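Local structure of putative esterase (Bacteroides intestinalis DSM 17393, 5VOL) at residues K20-K25 with W106-F111; A158-S163 with L265-R270. The protein is a carbohydrate esterase of family 1 that acts as a ferulic acid esterase on arabinoxylan, working in synergy with cognate xylanases. All blocks are in the same frame, centred on the assembly; numbering follows the deposited sequence.

Contact 1. Residues K20-K25 with W106-F111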
loop_
_atom_site.group_PDB
_atom_site.type_symbol
_atom_site.label_atom_id
_atom_site.label_comp_id
_atom_site.label_asym_id
_atom_site.label_seq_id
_atom_site.Cartn_x
_atom_site.Cartn_y
_atom_site.Cartn_z
ATOM N N LYS C 20 17.764 -39.733 10.665
ATOM C CA LYS C 20 17.951 -41.159 10.419
ATOM C C LYS C 20 17.260 -41.559 9.125
ATOM O O LYS C 20 17.772 -42.389 8.374
ATOM C CB LYS C 20 17.398 -41.996 11.579
ATOM C CG LYS C 20 18.209 -41.944 12.862
ATOM C CD LYS C 20 17.422 -42.589 13.999
ATOM C CE LYS C 20 18.117 -42.457 15.348
ATOM N NZ LYS C 20 19.246 -43.420 15.499
ATOM N N VAL C 21 16.088 -40.976 8.871
ATOM C CA VAL C 21 15.379 -41.206 7.611
ATOM C C VAL C 21 16.234 -40.877 6.374
ATOM O O VAL C 21 16.197 -41.598 5.370
ATOM C CB VAL C 21 14.081 -40.373 7.538
ATOM C CG1 VAL C 21 13.489 -40.448 6.145
ATOM C CG2 VAL C 21 13.089 -40.849 8.573
ATOM N N LEU C 22 17.002 -39.792 6.449
ATOM C CA LEU C 22 17.782 -39.310 5.308
ATOM C C LEU C 22 19.254 -39.680 5.405
ATOM O O LEU C 22 19.994 -39.529 4.437
ATOM C CB LEU C 22 17.679 -37.780 5.179
ATOM C CG LEU C 22 16.279 -37.207 4.997
ATOM C CD1 LEU C 22 16.353 -35.661 5.047
ATOM C CD2 LEU C 22 15.715 -37.693 3.677
ATOM N N ASN C 23 19.667 -40.134 6.585
ATOM C CA ASN C 23 21.080 -40.320 6.906
ATOM C C ASN C 23 21.884 -39.054 6.616
ATOM O O ASN C 23 22.906 -39.084 5.917
ATOM C CB ASN C 23 21.678 -41.502 6.138
ATOM C CG ASN C 23 23.051 -41.877 6.659
ATOM O OD1 ASN C 23 23.321 -41.732 7.850
ATOM N ND2 ASN C 23 23.933 -42.325 5.773
ATOM N N SER C 24 21.430 -37.937 7.174
ATOM C CA SER C 24 22.007 -36.651 6.826
ATOM C C SER C 24 21.763 -35.631 7.937
ATOM O O SER C 24 20.680 -35.589 8.517
ATOM C CB SER C 24 21.412 -36.171 5.495
ATOM O OG SER C 24 21.888 -34.885 5.118
ATOM N N LYS C 25 22.788 -34.845 8.254
ATOM C CA LYS C 25 22.612 -33.660 9.082
ATOM C C LYS C 25 21.745 -32.673 8.304
ATOM O O LYS C 25 22.038 -32.344 7.154
ATOM C CB LYS C 25 23.958 -33.026 9.441
ATOM C CG LYS C 25 24.684 -33.697 10.592
ATOM C CD LYS C 25 26.097 -33.144 10.756
ATOM C CE LYS C 25 26.098 -31.614 10.771
ATOM N NZ LYS C 25 27.490 -31.064 10.813
ATOM N N TRP C 106 15.640 -40.447 -0.801
ATOM C CA TRP C 106 15.591 -39.170 -0.093
ATOM C C TRP C 106 14.142 -38.879 0.311
ATOM O O TRP C 106 13.406 -38.198 -0.401
ATOM C CB TRP C 106 16.161 -38.059 -0.981
ATOM C CG TRP C 106 16.451 -36.754 -0.275
ATOM C CD1 TRP C 106 15.718 -35.598 -0.340
ATOM C CD2 TRP C 106 17.552 -36.484 0.596
ATOM N NE1 TRP C 106 16.307 -34.621 0.434
ATOM C CE2 TRP C 106 17.429 -35.142 1.024
ATOM C CE3 TRP C 106 18.629 -37.245 1.059
ATOM C CZ2 TRP C 106 18.347 -34.551 1.883
ATOM C CZ3 TRP C 106 19.540 -36.660 1.908
ATOM C CH2 TRP C 106 19.394 -35.327 2.317
ATOM N N LYS C 107 13.738 -39.425 1.449
ATOM C CA LYS C 107 12.359 -39.367 1.873
ATOM C C LYS C 107 12.179 -38.113 2.738
ATOM O O LYS C 107 12.055 -38.198 3.959
ATOM C CB LYS C 107 11.982 -40.645 2.633
ATOM C CG LYS C 107 12.308 -41.928 1.852
ATOM C CD LYS C 107 11.455 -43.112 2.290
ATOM C CE LYS C 107 11.555 -43.337 3.762
ATOM N NZ LYS C 107 10.396 -44.115 4.304
ATOM N N TYR C 108 12.207 -36.950 2.093
ATOM C CA TYR C 108 12.255 -35.693 2.834
ATOM C C TYR C 108 10.966 -35.456 3.606
ATOM O O TYR C 108 10.990 -34.963 4.732
ATOM C CB TYR C 108 12.543 -34.511 1.893
ATOM C CG TYR C 108 12.944 -33.258 2.643
ATOM C CD1 TYR C 108 14.270 -33.014 2.966
ATOM C CD2 TYR C 108 11.985 -32.338 3.061
ATOM C CE1 TYR C 108 14.638 -31.873 3.659
ATOM C CE2 TYR C 108 12.342 -31.200 3.760
ATOM C CZ TYR C 108 13.666 -30.970 4.054
ATOM O OH TYR C 108 14.027 -29.837 4.748
ATOM N N GLU C 109 9.836 -35.819 3.022
ATOM C CA GLU C 109 8.567 -35.582 3.695
ATOM C C GLU C 109 8.482 -36.425 4.970
ATOM O O GLU C 109 7.997 -35.969 6.021
ATOM C CB GLU C 109 7.398 -35.887 2.759
ATOM C CG GLU C 109 6.023 -35.458 3.293
ATOM C CD GLU C 109 4.959 -35.442 2.211
ATOM O OE1 GLU C 109 5.309 -35.140 1.053
ATOM O OE2 GLU C 109 3.774 -35.736 2.504
ATOM N N THR C 110 8.971 -37.660 4.890
ATOM C CA THR C 110 8.953 -38.527 6.055
ATOM C C THR C 110 9.857 -37.933 7.127
ATOM O O THR C 110 9.530 -37.967 8.313
ATOM C CB THR C 110 9.414 -39.979 5.703
ATOM O OG1 THR C 110 8.478 -40.561 4.790
ATOM C CG2 THR C 110 9.491 -40.828 6.952
ATOM N N PHE C 111 10.986 -37.367 6.703
ATOM C CA PHE C 111 11.863 -36.653 7.628
ATOM C C PHE C 111 11.113 -35.466 8.257
ATOM O O PHE C 111 11.193 -35.227 9.463
ATOM C CB PHE C 111 13.126 -36.153 6.915
ATOM C CG PHE C 111 13.703 -34.887 7.513
ATOM C CD1 PHE C 111 14.351 -34.913 8.735
ATOM C CD2 PHE C 111 13.580 -33.674 6.849
ATOM C CE1 PHE C 111 14.874 -33.758 9.285
ATOM C CE2 PHE C 111 14.112 -32.519 7.376
ATOM C CZ PHE C 111 14.749 -32.549 8.602
HETATM O O HOH W 1 15.638 -41.261 2.633
#
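Leu22 pushes its side chain between Trp106 and Phe111. Leu22 CD2 sits over one face of the Trp106 indole as a CH-pi contact, 4.0 Å from the centroid of the six-membered ring and 18° off its normal; the same methyl lies 3.4 Å from the backbone N of Lys107. The other methyl, Leu22 CD1, turns to the helix and meets Phe111 CG at 3.7 Å and Tyr108 CD1 at 4.0 Å. Val21, just before Leu22, sends CG1 anti to its backbone N (chi1 171°), which brings that methyl within 3.4 Å of Lys107 O, while CG2 meets CG2 of Thr110. In the alpha/beta-hydrolase fold this places the turn joining the antiparallel strands 11-19 and 24-32, with a G1 beta bulge at Asn23 and Ser24 facing Ser19, against the start of helix 108-123, where Lys107 is the N-cap residue and the centre of an inverse gamma turn. One water bridges the backbones, donating to Val21 O at 2.8 Å and accepting from Lys107 N at 2.9 Å. At the indole edge, near its plane, Ser24 OG lies 3.8 Å from Trp106 CH2; Trp97 stacks on the same ring system.

Contact 2. Residues A158-S163 with L265-R270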
loop_
_atom_site.group_PDB
_atom_site.type_symbol
_atom_site.label_atom_id
_atom_site.label_comp_id
_atom_site.label_asym_id
_atom_site.label_seq_id
_atom_site.Cartn_x
_atom_site.Cartn_y
_atom_site.Cartn_z
ATOM N N ALA C 158 -3.569 -22.978 7.522
ATOM C CA ALA C 158 -3.372 -21.965 6.489
ATOM C C ALA C 158 -2.135 -22.225 5.625
ATOM O O ALA C 158 -1.105 -22.646 6.136
ATOM C CB ALA C 158 -3.268 -20.583 7.135
ATOM N N VAL C 159 -2.251 -21.918 4.334
ATOM C CA VAL C 159 -1.150 -22.009 3.376
ATOM C C VAL C 159 -0.982 -20.681 2.630
ATOM O O VAL C 159 -1.942 -20.154 2.080
ATOM C CB VAL C 159 -1.382 -23.133 2.340
ATOM C CG1 VAL C 159 -0.252 -23.152 1.295
ATOM C CG2 VAL C 159 -1.500 -24.500 3.033
ATOM N N TYR C 160 0.240 -20.154 2.606
ATOM C CA TYR C 160 0.540 -18.959 1.821
ATOM C C TYR C 160 1.597 -19.333 0.780
ATOM O O TYR C 160 2.753 -19.532 1.115
ATOM C CB TYR C 160 1.049 -17.817 2.706
ATOM C CG TYR C 160 1.096 -16.473 2.011
ATOM C CD1 TYR C 160 2.083 -16.177 1.074
ATOM C CD2 TYR C 160 0.152 -15.491 2.302
ATOM C CE1 TYR C 160 2.122 -14.929 0.428
ATOM C CE2 TYR C 160 0.178 -14.245 1.669
ATOM C CZ TYR C 160 1.160 -13.972 0.738
ATOM O OH TYR C 160 1.173 -12.740 0.127
ATOM N N ALA C 161 1.189 -19.406 -0.475
ATOM C CA ALA C 161 2.039 -19.872 -1.565
ATOM C C ALA C 161 2.597 -18.705 -2.389
ATOM O O ALA C 161 1.823 -18.020 -3.049
ATOM C CB ALA C 161 1.234 -20.803 -2.460
ATOM N N MET C 162 3.920 -18.483 -2.358
ATOM C CA MET C 162 4.544 -17.374 -3.103
ATOM C C MET C 162 5.211 -17.845 -4.380
ATOM O O MET C 162 6.096 -18.697 -4.309
ATOM C CB MET C 162 5.619 -16.669 -2.269
ATOM C CG MET C 162 5.235 -16.320 -0.841
ATOM S SD MET C 162 6.734 -15.852 0.038
ATOM C CE MET C 162 6.053 -15.593 1.668
ATOM N N SER C 163 4.815 -17.273 -5.520
ATOM C CA SER C 163 5.434 -17.586 -6.808
ATOM C C SER C 163 5.618 -19.096 -6.953
ATOM O O SER C 163 6.705 -19.565 -7.313
ATOM C CB SER C 163 6.782 -16.887 -6.931
ATOM O OG SER C 163 6.718 -15.536 -6.494
ATOM N N LEU C 265 2.464 -12.809 6.984
ATOM C CA LEU C 265 2.497 -12.889 8.438
ATOM C C LEU C 265 1.191 -12.409 9.096
ATOM O O LEU C 265 0.673 -13.078 10.012
ATOM C CB LEU C 265 3.703 -12.119 8.967
ATOM C CG LEU C 265 5.026 -12.778 8.522
ATOM C CD1 LEU C 265 6.212 -11.911 8.920
ATOM C CD2 LEU C 265 5.152 -14.205 9.115
ATOM N N PRO C 266 0.625 -11.284 8.625
ATOM C CA PRO C 266 -0.700 -10.930 9.176
ATOM C C PRO C 266 -1.792 -11.932 8.806
ATOM O O PRO C 266 -2.713 -12.152 9.593
ATOM C CB PRO C 266 -0.997 -9.545 8.552
ATOM C CG PRO C 266 0.374 -8.947 8.307
ATOM C CD PRO C 266 1.240 -10.167 7.882
ATOM N N PHE C 267 -1.693 -12.523 7.619
ATOM C CA PHE C 267 -2.658 -13.513 7.154
ATOM C C PHE C 267 -2.721 -14.735 8.070
ATOM O O PHE C 267 -3.796 -15.087 8.547
ATOM C CB PHE C 267 -2.326 -13.945 5.723
ATOM C CG PHE C 267 -3.037 -15.197 5.272
ATOM C CD1 PHE C 267 -4.408 -15.193 5.018
ATOM C CD2 PHE C 267 -2.324 -16.368 5.058
ATOM C CE1 PHE C 267 -5.062 -16.343 4.590
ATOM C CE2 PHE C 267 -2.971 -17.534 4.625
ATOM C CZ PHE C 267 -4.340 -17.517 4.390
ATOM N N VAL C 268 -1.588 -15.394 8.322
ATOM C CA VAL C 268 -1.637 -16.577 9.190
ATOM C C VAL C 268 -2.034 -16.178 10.615
ATOM O O VAL C 268 -2.717 -16.931 11.317
ATOM C CB VAL C 268 -0.293 -17.361 9.200
ATOM C CG1 VAL C 268 0.050 -17.802 7.789
ATOM C CG2 VAL C 268 0.827 -16.525 9.763
ATOM N N THR C 269 -1.631 -14.984 11.041
ATOM C CA THR C 269 -2.011 -14.505 12.367
ATOM C C THR C 269 -3.532 -14.445 12.495
ATOM O O THR C 269 -4.090 -14.838 13.517
ATOM C CB THR C 269 -1.399 -13.135 12.660
ATOM O OG1 THR C 269 0.010 -13.292 12.835
ATOM C CG2 THR C 269 -1.993 -12.511 13.944
ATOM N N ARG C 270 -4.199 -13.979 11.447
ATOM C CA ARG C 270 -5.657 -13.977 11.410
ATOM C C ARG C 270 -6.235 -15.383 11.548
ATOM O O ARG C 270 -7.164 -15.603 12.326
ATOM C CB ARG C 270 -6.162 -13.336 10.115
ATOM C CG ARG C 270 -6.129 -11.820 10.149
ATOM C CD ARG C 270 -6.873 -11.205 8.990
ATOM N NE ARG C 270 -6.310 -11.502 7.674
ATOM C CZ ARG C 270 -5.357 -10.783 7.093
ATOM N NH1 ARG C 270 -4.822 -9.740 7.721
ATOM N NH2 ARG C 270 -4.927 -11.112 5.888
#
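Phe267 of helix 254-271 meets Ala158 and Tyr160 of strand 158-162, a strand inside the mixed sheet of this alpha/beta-hydrolase fold, and the contact is one of the places where a flanking helix packs on that sheet. The short segments run nearly antiparallel, at 166°, with their axes 8.9 Å apart at closest approach.

Apolar contacts carry the interface. The phenyl ring of Phe267, with CG anti to the backbone N (chi1 166°), extends toward the strand and presents its CD2-CE2 side to three consecutive residues. Phe267 CE2 lies 4.0 Å from Ala158 CB, while Phe267 CD2 meets Tyr160 CD2 at 3.8 Å, a touch at the edge of the tyrosine ring and near its plane. Val268 adds a looser contact, its CG1 4.4 Å from Ala158 CB. Ala158 and Tyr160 both direct their CB atoms at the helix, whereas Val159 points the other way. Phe216, on the adjacent strand 214-218, completes the aromatic group: its ring stacks with that of Tyr160 and meets that of Phe267 edge-to-face.

Polar bonds run within the helix or lead from the two segments to other parts of the chain. The tyrosine hydroxyl is hydrogen-bonded to Asp218 and to Gln263, the latter on the same helix as Phe267, so the phenol also ties strand to helix beyond the segment. Within the helix Thr269 N and OG1 both bond to Leu265 O, approaching from opposite faces of its carbonyl plane, with OG1 at 2.9 Å and tilted 30° from that plane. Thr269 OG1 is also bonded to Cys80 N.

The strand backbone itself touches the aromatic ring once: the carbonyl oxygen of Val159 lies 3.8 Å from CE2 of Phe267.

How the contacts relate
Both contacts reach the same mixed sheet, on opposite sides of the chain's centre, with centres 27 Å apart and no touch between them. Contact 2 is wholly buried and joins an inner strand to helix 254-271; contact 1 is partly buried and sets the turn between two strands at one side of the sheet against the start of helix 108-123. The peripheral contact nevertheless buries more surface, 364 Å² against 195 Å². In contact 1 aliphatic side chains meet aromatic rings and a water joins the backbones, whereas in contact 2 one phenylalanine ring meets a tyrosine edge and an alanine methyl.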